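Local coordinates for protein alpha-glucosidase (Bacteroides thetaiotaomicron, PDB 5XFM) that probably hydrolyses terminal beta-L-arabinopyranosides and alpha-galactosides, as a bifunctional, calcium-binding member of glycoside hydrolase family 97, at residues A[153-158]-A[561-566]; A[346-351]-A[395-400]; A[360-365]-A[389-394]. The protein carries 1 engineered substitution. All coordinates share one frame; numbering follows the deposited sequence.

Interaction 1. Residues A[153-158]-A[561-566]; sequences TTFLCP and DGYPGK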
loop_
_atom_site.group_PDB
_atom_site.type_symbol
_atom_site.label_atom_id
_atom_site.label_comp_id
_atom_site.label_asym_id
_atom_site.label_seq_id
_atom_site.Cartn_x
_atom_site.Cartn_y
_atom_site.Cartn_z
ATOM N N THR A 153 -11.747 15.955 10.381
ATOM C CA THR A 153 -11.802 14.624 10.996
ATOM C C THR A 153 -10.813 13.653 10.332
ATOM O O THR A 153 -10.253 13.940 9.273
ATOM C CB THR A 153 -13.222 14.027 10.962
ATOM O OG1 THR A 153 -13.737 14.074 9.629
ATOM C CG2 THR A 153 -14.142 14.809 11.887
ATOM N N THR A 154 -10.587 12.509 10.970
ATOM C CA THR A 154 -9.485 11.633 10.581
ATOM C C THR A 154 -9.887 10.172 10.356
ATOM O O THR A 154 -10.826 9.670 10.970
ATOM C CB THR A 154 -8.369 11.662 11.651
ATOM O OG1 THR A 154 -8.757 10.845 12.760
ATOM C CG2 THR A 154 -8.125 13.084 12.154
ATOM N N PHE A 155 -9.147 9.501 9.475
ATOM C CA PHE A 155 -9.301 8.072 9.208
ATOM C C PHE A 155 -7.926 7.428 9.350
ATOM O O PHE A 155 -7.209 7.246 8.361
ATOM C CB PHE A 155 -9.873 7.820 7.807
ATOM C CG PHE A 155 -11.239 8.426 7.573
ATOM C CD1 PHE A 155 -11.401 9.800 7.454
ATOM C CD2 PHE A 155 -12.352 7.618 7.423
ATOM C CE1 PHE A 155 -12.650 10.356 7.229
ATOM C CE2 PHE A 155 -13.605 8.166 7.191
ATOM C CZ PHE A 155 -13.753 9.537 7.093
ATOM N N LEU A 156 -7.567 7.086 10.584
ATOM C CA LEU A 156 -6.215 6.646 10.916
ATOM C C LEU A 156 -6.152 5.279 11.595
ATOM O O LEU A 156 -7.064 4.891 12.328
ATOM C CB LEU A 156 -5.552 7.675 11.839
ATOM C CG LEU A 156 -5.701 9.148 11.458
ATOM C CD1 LEU A 156 -5.196 10.077 12.560
ATOM C CD2 LEU A 156 -4.943 9.401 10.172
ATOM N N CYS A 157 -5.053 4.567 11.366
ATOM C CA CYS A 157 -4.738 3.383 12.155
ATOM C C CYS A 157 -3.433 3.640 12.906
ATOM O O CYS A 157 -2.470 4.180 12.345
ATOM C CB CYS A 157 -4.631 2.136 11.275
ATOM S SG CYS A 157 -3.328 2.208 10.026
ATOM N N PRO A 158 -3.394 3.251 14.183
ATOM C CA PRO A 158 -2.277 3.612 15.053
ATOM C C PRO A 158 -1.039 2.770 14.808
ATOM O O PRO A 158 -1.135 1.655 14.296
ATOM C CB PRO A 158 -2.835 3.337 16.441
ATOM C CG PRO A 158 -3.718 2.138 16.208
ATOM C CD PRO A 158 -4.371 2.395 14.883
ATOM N N ASP A 561 -17.695 6.291 -7.524
ATOM C CA ASP A 561 -18.431 6.835 -6.385
ATOM C C ASP A 561 -17.975 6.172 -5.098
ATOM O O ASP A 561 -17.260 5.178 -5.138
ATOM C CB ASP A 561 -19.941 6.646 -6.567
ATOM C CG ASP A 561 -20.755 7.503 -5.612
ATOM O OD1 ASP A 561 -20.256 8.575 -5.204
ATOM O OD2 ASP A 561 -21.888 7.104 -5.267
ATOM N N GLY A 562 -18.373 6.725 -3.956
ATOM C CA GLY A 562 -18.054 6.101 -2.686
ATOM C C GLY A 562 -17.813 7.033 -1.515
ATOM O O GLY A 562 -17.748 8.256 -1.654
ATOM N N TYR A 563 -17.689 6.424 -0.342
ATOM C CA TYR A 563 -17.315 7.112 0.884
ATOM C C TYR A 563 -16.610 6.088 1.764
ATOM O O TYR A 563 -17.114 4.965 1.947
ATOM C CB TYR A 563 -18.544 7.703 1.585
ATOM C CG TYR A 563 -18.223 8.681 2.692
ATOM C CD1 TYR A 563 -18.178 10.044 2.441
ATOM C CD2 TYR A 563 -17.968 8.247 3.984
ATOM C CE1 TYR A 563 -17.883 10.947 3.443
ATOM C CE2 TYR A 563 -17.673 9.141 4.993
ATOM C CZ TYR A 563 -17.634 10.492 4.713
ATOM O OH TYR A 563 -17.344 11.394 5.707
ATOM N N PRO A 564 -15.443 6.469 2.306
ATOM C CA PRO A 564 -14.544 5.581 3.051
ATOM C C PRO A 564 -15.220 4.920 4.242
ATOM O O PRO A 564 -15.701 5.615 5.144
ATOM C CB PRO A 564 -13.427 6.520 3.520
ATOM C CG PRO A 564 -13.452 7.642 2.558
ATOM C CD PRO A 564 -14.903 7.833 2.218
ATOM N N GLY A 565 -15.236 3.589 4.238
ATOM C CA GLY A 565 -15.816 2.806 5.313
ATOM C C GLY A 565 -17.298 2.523 5.140
ATOM O O GLY A 565 -17.863 1.689 5.850
ATOM N N LYS A 566 -17.920 3.175 4.164
ATOM C CA LYS A 566 -19.359 3.047 3.964
ATOM C C LYS A 566 -19.658 2.305 2.668
ATOM O O LYS A 566 -20.368 1.294 2.670
ATOM C CB LYS A 566 -20.015 4.424 3.970
ATOM C CG LYS A 566 -20.151 5.003 5.375
ATOM C CD LYS A 566 -20.626 6.444 5.352
ATOM C CE LYS A 566 -20.979 6.932 6.749
ATOM N NZ LYS A 566 -19.910 7.786 7.338
#
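The ring of F155 reaches from the strand at 153-156 to P564, and these two residues supply most of the buried surface. Its CE2 corner does the touching: F155 CE2 lies 4.0 Å from P564 CB, which comes from one side of the phenyl plane, beyond the CD2-CE2 rim; the rings are nearly parallel but offset, and the side chains run at about a right angle. The carbonyl of the same proline is equally close, P564 O standing 3.9 Å from F155 CE2 in an oblique position. F155 leaves its strand toward the turn, and a chi1 of -60° (CG anti to the carbonyl carbon) sets the CD2-CE2 side of the ring against P564.

Y563 adds the third side chain. Its hydroxyl comes up at the edge of the phenylalanine, near the ring plane, with Y563 OH 4.3 Å from F155 CZ. This oxygen is not held by F155: it is hydrogen-bonded to D180, on the strand beside 153-156, and D180 also receives the hydroxyl of T153. One aspartate thus ties the tyrosine of one domain to a threonine of the other, while F155 packs close by. W206 meets the tyrosine ring edge-to-face, and P564 CD sits 3.4 Å above one of its faces, near the rim. The turn itself is closed by a backbone bond of 3.0 Å from K566 N to Y563 O, and G565 takes a positive phi (88°) within it.

No hydrogen bond joins the two segments directly. The arrangement is an interdomain contact of a multidomain glycoside hydrolase: a strand of one of the two large antiparallel sheets of the N-terminal domain, related to galactose mutarotase, receives the turn between the first two strands of the C-terminal beta-sheet domain.

Interaction 2. Residues A[346-351]-A[395-400]; sequences SLVEYA and LGVKGI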
loop_
_atom_site.group_PDB
_atom_site.type_symbol
_atom_site.label_atom_id
_atom_site.label_comp_id
_atom_site.label_asym_id
_atom_site.label_seq_id
_atom_site.Cartn_x
_atom_site.Cartn_y
_atom_site.Cartn_z
ATOM N N SER A 346 11.022 -32.159 -6.423
ATOM C CA SER A 346 10.053 -33.012 -7.095
ATOM C C SER A 346 8.688 -32.338 -7.098
ATOM O O SER A 346 7.905 -32.510 -8.030
ATOM C CB SER A 346 9.987 -34.391 -6.432
ATOM O OG SER A 346 9.446 -34.315 -5.125
ATOM N N LEU A 347 8.417 -31.548 -6.064
ATOM C CA LEU A 347 7.182 -30.768 -6.022
ATOM C C LEU A 347 7.193 -29.706 -7.129
ATOM O O LEU A 347 6.188 -29.493 -7.814
ATOM C CB LEU A 347 6.999 -30.127 -4.642
ATOM C CG LEU A 347 5.594 -30.042 -4.032
ATOM C CD1 LEU A 347 4.762 -31.296 -4.291
ATOM C CD2 LEU A 347 5.694 -29.779 -2.535
ATOM N N VAL A 348 8.338 -29.056 -7.310
ATOM C CA VAL A 348 8.510 -28.054 -8.365
ATOM C C VAL A 348 8.355 -28.691 -9.742
ATOM O O VAL A 348 7.693 -28.138 -10.624
ATOM C CB VAL A 348 9.887 -27.347 -8.268
ATOM C CG1 VAL A 348 10.165 -26.519 -9.510
ATOM C CG2 VAL A 348 9.970 -26.476 -7.012
ATOM N N GLU A 349 8.983 -29.847 -9.929
ATOM C CA GLU A 349 8.875 -30.592 -11.182
ATOM C C GLU A 349 7.415 -30.950 -11.484
ATOM O O GLU A 349 6.926 -30.776 -12.608
ATOM C CB GLU A 349 9.743 -31.839 -11.111
ATOM C CG GLU A 349 11.212 -31.530 -11.293
ATOM C CD GLU A 349 12.101 -32.707 -10.961
ATOM O OE1 GLU A 349 11.694 -33.548 -10.126
ATOM O OE2 GLU A 349 13.219 -32.774 -11.516
ATOM N N TYR A 350 6.725 -31.446 -10.462
ATOM C CA TYR A 350 5.323 -31.818 -10.584
ATOM C C TYR A 350 4.484 -30.603 -10.986
ATOM O O TYR A 350 3.664 -30.684 -11.901
ATOM C CB TYR A 350 4.807 -32.399 -9.264
ATOM C CG TYR A 350 3.351 -32.809 -9.304
ATOM C CD1 TYR A 350 2.968 -34.032 -9.846
ATOM C CD2 TYR A 350 2.358 -31.964 -8.826
ATOM C CE1 TYR A 350 1.637 -34.411 -9.891
ATOM C CE2 TYR A 350 1.026 -32.329 -8.874
ATOM C CZ TYR A 350 0.670 -33.555 -9.404
ATOM O OH TYR A 350 -0.655 -33.924 -9.452
ATOM N N ALA A 351 4.705 -29.479 -10.309
ATOM C CA ALA A 351 4.008 -28.233 -10.627
ATOM C C ALA A 351 4.268 -27.773 -12.058
ATOM O O ALA A 351 3.351 -27.319 -12.753
ATOM C CB ALA A 351 4.405 -27.139 -9.646
ATOM N N LEU A 395 16.329 -24.475 -9.118
ATOM C CA LEU A 395 15.077 -25.226 -9.159
ATOM C C LEU A 395 14.056 -24.602 -10.104
ATOM O O LEU A 395 13.181 -25.287 -10.625
ATOM C CB LEU A 395 14.466 -25.342 -7.761
ATOM C CG LEU A 395 15.090 -26.363 -6.814
ATOM C CD1 LEU A 395 14.061 -26.796 -5.783
ATOM C CD2 LEU A 395 15.608 -27.560 -7.594
ATOM N N GLY A 396 14.159 -23.299 -10.326
ATOM C CA GLY A 396 13.176 -22.624 -11.150
ATOM C C GLY A 396 12.001 -22.072 -10.354
ATOM O O GLY A 396 10.933 -21.818 -10.911
ATOM N N VAL A 397 12.185 -21.904 -9.047
ATOM C CA VAL A 397 11.185 -21.223 -8.230
ATOM C C VAL A 397 11.131 -19.785 -8.729
ATOM O O VAL A 397 12.163 -19.205 -9.059
ATOM C CB VAL A 397 11.521 -21.275 -6.715
ATOM C CG1 VAL A 397 10.498 -20.490 -5.896
ATOM C CG2 VAL A 397 11.590 -22.724 -6.230
ATOM N N LYS A 398 9.925 -19.233 -8.819
ATOM C CA LYS A 398 9.705 -17.939 -9.443
ATOM C C LYS A 398 9.458 -16.789 -8.473
ATOM O O LYS A 398 9.440 -15.630 -8.884
ATOM C CB LYS A 398 8.527 -18.031 -10.414
ATOM C CG LYS A 398 8.786 -18.921 -11.616
ATOM C CD LYS A 398 10.084 -18.506 -12.295
ATOM C CE LYS A 398 10.040 -18.753 -13.785
ATOM N NZ LYS A 398 11.116 -17.994 -14.484
ATOM N N GLY A 399 9.249 -17.095 -7.200
ATOM C CA GLY A 399 8.980 -16.043 -6.239
ATOM C C GLY A 399 9.193 -16.430 -4.794
ATOM O O GLY A 399 9.219 -17.615 -4.456
ATOM N N ILE A 400 9.377 -15.427 -3.940
ATOM C CA ILE A 400 9.456 -15.672 -2.510
ATOM C C ILE A 400 8.553 -14.738 -1.713
ATOM O O ILE A 400 8.342 -13.574 -2.080
ATOM C CB ILE A 400 10.893 -15.540 -1.972
ATOM C CG1 ILE A 400 11.493 -14.181 -2.320
ATOM C CG2 ILE A 400 11.748 -16.656 -2.507
ATOM C CD1 ILE A 400 12.812 -13.921 -1.623
#
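V348 packs its two methyls against the end of the helix 382-395, overlapping the backbone of L395 with one branch and side chains with the other. CG1, anti to the backbone N (chi1 169°), points at the last turn of that helix, where V348 CG1 comes within 3.4 Å of L395 O. The other methyl works between two apolar groups: V348 CG2 lies 4.3 Å from L395 CD1 and 4.2 Å from V397 CG2. The two valine side chains cross at about a right angle and meet through a single methyl each.

The chain between L395 and V397 is shaped by a Schellman motif. G396, with a positive phi of 91°, is its C-prime residue; the motif's backbone bonds run from V397 N to L392 O and from G396 N to Q393 O. This reversal leaves L395 and V397 both within reach of the same valine, with no polar bond crossing between the segments.

Beyond the pair, V348 also rests on L358 and V397 on L360, both on strand 357-363. The contact therefore fills the corner between helix 341-353, the C-terminal end of helix 382-395 and the parallel sheet, which the chain joins as strand 399-403.

Interaction 3. Residues A[360-365]-A[389-394]; sequences LWYSSS and MKWLQS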
loop_
_atom_site.group_PDB
_atom_site.type_symbol
_atom_site.label_atom_id
_atom_site.label_comp_id
_atom_site.label_asym_id
_atom_site.label_seq_id
_atom_site.Cartn_x
_atom_site.Cartn_y
_atom_site.Cartn_z
ATOM N N LEU A 360 7.822 -19.544 -2.620
ATOM C CA LEU A 360 8.142 -20.142 -1.329
ATOM C C LEU A 360 8.250 -19.100 -0.215
ATOM O O LEU A 360 8.776 -17.995 -0.424
ATOM C CB LEU A 360 9.436 -20.952 -1.418
ATOM C CG LEU A 360 9.394 -22.146 -2.372
ATOM C CD1 LEU A 360 10.682 -22.952 -2.287
ATOM C CD2 LEU A 360 8.186 -23.022 -2.063
ATOM N N TRP A 361 7.719 -19.471 0.954
ATOM C CA TRP A 361 7.730 -18.654 2.168
ATOM C C TRP A 361 9.081 -18.688 2.872
ATOM O O TRP A 361 9.672 -19.757 3.064
ATOM C CB TRP A 361 6.641 -19.133 3.141
ATOM C CG TRP A 361 6.394 -18.230 4.331
ATOM C CD1 TRP A 361 5.421 -17.272 4.444
ATOM C CD2 TRP A 361 7.100 -18.224 5.585
ATOM N NE1 TRP A 361 5.489 -16.663 5.678
ATOM C CE2 TRP A 361 6.509 -17.229 6.395
ATOM C CE3 TRP A 361 8.176 -18.955 6.095
ATOM C CZ2 TRP A 361 6.959 -16.954 7.686
ATOM C CZ3 TRP A 361 8.623 -18.675 7.371
ATOM C CH2 TRP A 361 8.017 -17.683 8.152
ATOM N N TYR A 362 9.576 -17.512 3.237
ATOM C CA TYR A 362 10.757 -17.396 4.087
ATOM C C TYR A 362 10.511 -16.399 5.204
ATOM O O TYR A 362 9.787 -15.425 5.013
ATOM C CB TYR A 362 11.982 -16.964 3.268
ATOM C CG TYR A 362 12.615 -18.067 2.453
ATOM C CD1 TYR A 362 12.070 -18.462 1.238
ATOM C CD2 TYR A 362 13.769 -18.711 2.896
ATOM C CE1 TYR A 362 12.649 -19.475 0.491
ATOM C CE2 TYR A 362 14.353 -19.725 2.156
ATOM C CZ TYR A 362 13.787 -20.102 0.957
ATOM O OH TYR A 362 14.362 -21.107 0.218
ATOM N N SER A 363 11.120 -16.621 6.366
ATOM C CA SER A 363 11.176 -15.561 7.364
ATOM C C SER A 363 12.380 -14.683 7.061
ATOM O O SER A 363 13.464 -15.187 6.749
ATOM C CB SER A 363 11.264 -16.110 8.790
ATOM O OG SER A 363 11.160 -15.053 9.743
ATOM N N SER A 364 12.187 -13.373 7.130
ATOM C CA SER A 364 13.310 -12.450 7.044
ATOM C C SER A 364 14.148 -12.602 8.294
ATOM O O SER A 364 15.324 -12.245 8.322
ATOM C CB SER A 364 12.828 -11.010 6.923
ATOM O OG SER A 364 12.375 -10.546 8.179
ATOM N N SER A 365 13.517 -13.149 9.325
ATOM C CA SER A 365 14.024 -13.062 10.687
ATOM C C SER A 365 15.213 -13.961 10.976
ATOM O O SER A 365 15.215 -15.167 10.703
ATOM C CB SER A 365 12.899 -13.342 11.687
ATOM O OG SER A 365 12.469 -14.687 11.623
ATOM N N MET A 389 19.204 -18.461 -2.743
ATOM C CA MET A 389 18.597 -17.962 -3.975
ATOM C C MET A 389 19.174 -18.634 -5.223
ATOM O O MET A 389 18.492 -18.771 -6.242
ATOM C CB MET A 389 18.763 -16.441 -4.058
ATOM C CG MET A 389 17.780 -15.661 -3.183
ATOM S SD MET A 389 18.055 -13.864 -3.149
ATOM C CE MET A 389 16.786 -13.363 -1.984
ATOM N N LYS A 390 20.441 -19.022 -5.147
ATOM C CA LYS A 390 21.053 -19.865 -6.167
ATOM C C LYS A 390 20.311 -21.194 -6.250
ATOM O O LYS A 390 19.988 -21.671 -7.349
ATOM C CB LYS A 390 22.535 -20.106 -5.859
ATOM C CG LYS A 390 23.252 -20.931 -6.910
ATOM C CD LYS A 390 24.348 -20.121 -7.588
ATOM C CE LYS A 390 25.316 -21.018 -8.362
ATOM N NZ LYS A 390 25.928 -22.085 -7.521
ATOM N N TRP A 391 20.071 -21.804 -5.088
ATOM C CA TRP A 391 19.275 -23.038 -5.058
ATOM C C TRP A 391 17.880 -22.817 -5.673
ATOM O O TRP A 391 17.448 -23.585 -6.546
ATOM C CB TRP A 391 19.150 -23.573 -3.628
ATOM C CG TRP A 391 18.259 -24.777 -3.492
ATOM C CD1 TRP A 391 18.554 -26.060 -3.867
ATOM C CD2 TRP A 391 16.942 -24.821 -2.920
ATOM N NE1 TRP A 391 17.496 -26.894 -3.576
ATOM C CE2 TRP A 391 16.497 -26.159 -2.992
ATOM C CE3 TRP A 391 16.097 -23.862 -2.357
ATOM C CZ2 TRP A 391 15.243 -26.555 -2.526
ATOM C CZ3 TRP A 391 14.850 -24.253 -1.895
ATOM C CH2 TRP A 391 14.436 -25.589 -1.983
ATOM N N LEU A 392 17.193 -21.763 -5.230
ATOM C CA LEU A 392 15.858 -21.437 -5.735
ATOM C C LEU A 392 15.849 -21.331 -7.246
ATOM O O LEU A 392 15.013 -21.949 -7.910
ATOM C CB LEU A 392 15.330 -20.117 -5.144
ATOM C CG LEU A 392 14.664 -20.014 -3.760
ATOM C CD1 LEU A 392 15.432 -20.710 -2.697
ATOM C CD2 LEU A 392 14.469 -18.575 -3.348
ATOM N N GLN A 393 16.803 -20.572 -7.782
ATOM C CA GLN A 393 16.880 -20.333 -9.213
ATOM C C GLN A 393 17.203 -21.595 -9.992
ATOM O O GLN A 393 16.639 -21.841 -11.061
ATOM C CB GLN A 393 17.941 -19.280 -9.511
ATOM C CG GLN A 393 17.955 -18.819 -10.948
ATOM C CD GLN A 393 19.043 -17.807 -11.201
ATOM O OE1 GLN A 393 20.055 -17.787 -10.499
ATOM N NE2 GLN A 393 18.836 -16.948 -12.189
ATOM N N SER A 394 18.115 -22.395 -9.455
ATOM C CA SER A 394 18.444 -23.679 -10.061
ATOM C C SER A 394 17.205 -24.586 -10.114
ATOM O O SER A 394 17.042 -25.370 -11.051
ATOM C CB SER A 394 19.584 -24.356 -9.293
ATOM O OG SER A 394 19.112 -24.963 -8.102
#
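Y362 and L392 form the tight part of this contact, their side chains approaching from opposite directions. The closest pair is Y362 OH and L392 CD1, 3.1 Å apart, a short approach for an oxygen and a methyl; Y362 CZ stands farther off, 4.1 Å from L392 CD1, which lies obliquely to the phenol ring. L392 CG is anti to its carbonyl carbon (chi1 -82°), an orientation that sends the branched end toward the strand. W391 flanks the hydroxyl from another direction: Y362 OH sits at the edge of the indole, near its plane, 3.8 Å from W391 CZ3.

The setting is a beta-alpha-beta unit of the TIM-barrel-like catalytic domain, strand 357-363 leading through helix 382-395 into the neighbouring parallel strand 399-403. Strand and helix segments run antiparallel, at 176°, with their axes 12.4 Å apart.

Packing is looser toward L360, where L360 CD1 only approaches W391 CZ3 at 4.4 Å, and W335 lies against both of these side chains. On the far side of the helix K390, Q393 and S394 are exposed to solvent; there S394 OG donates a 2.7 Å hydrogen bond to W391 O, back along its own turn.

Followed from the N terminus, the first segment met is strand 153-156, whose partner in interaction 1 arrives some four hundred residues later, at the turn 561-566. That long loop encloses the whole catalytic domain, including the other two contacts. Interaction 2 opens at helix 341-353 and closes at 395-400; within its span, interaction 3 pairs strand 357-363 with helix 382-395. Nothing crosses: the three are nested. Interactions 2 and 3 touch, their centres about 11 Å apart, and share neighbouring strands of one parallel sheet. Interaction 1 lies on the opposite side of the chain's centre from the other two, about 41 and 38 Å from them between centres, and joins N-terminal to C-terminal domain.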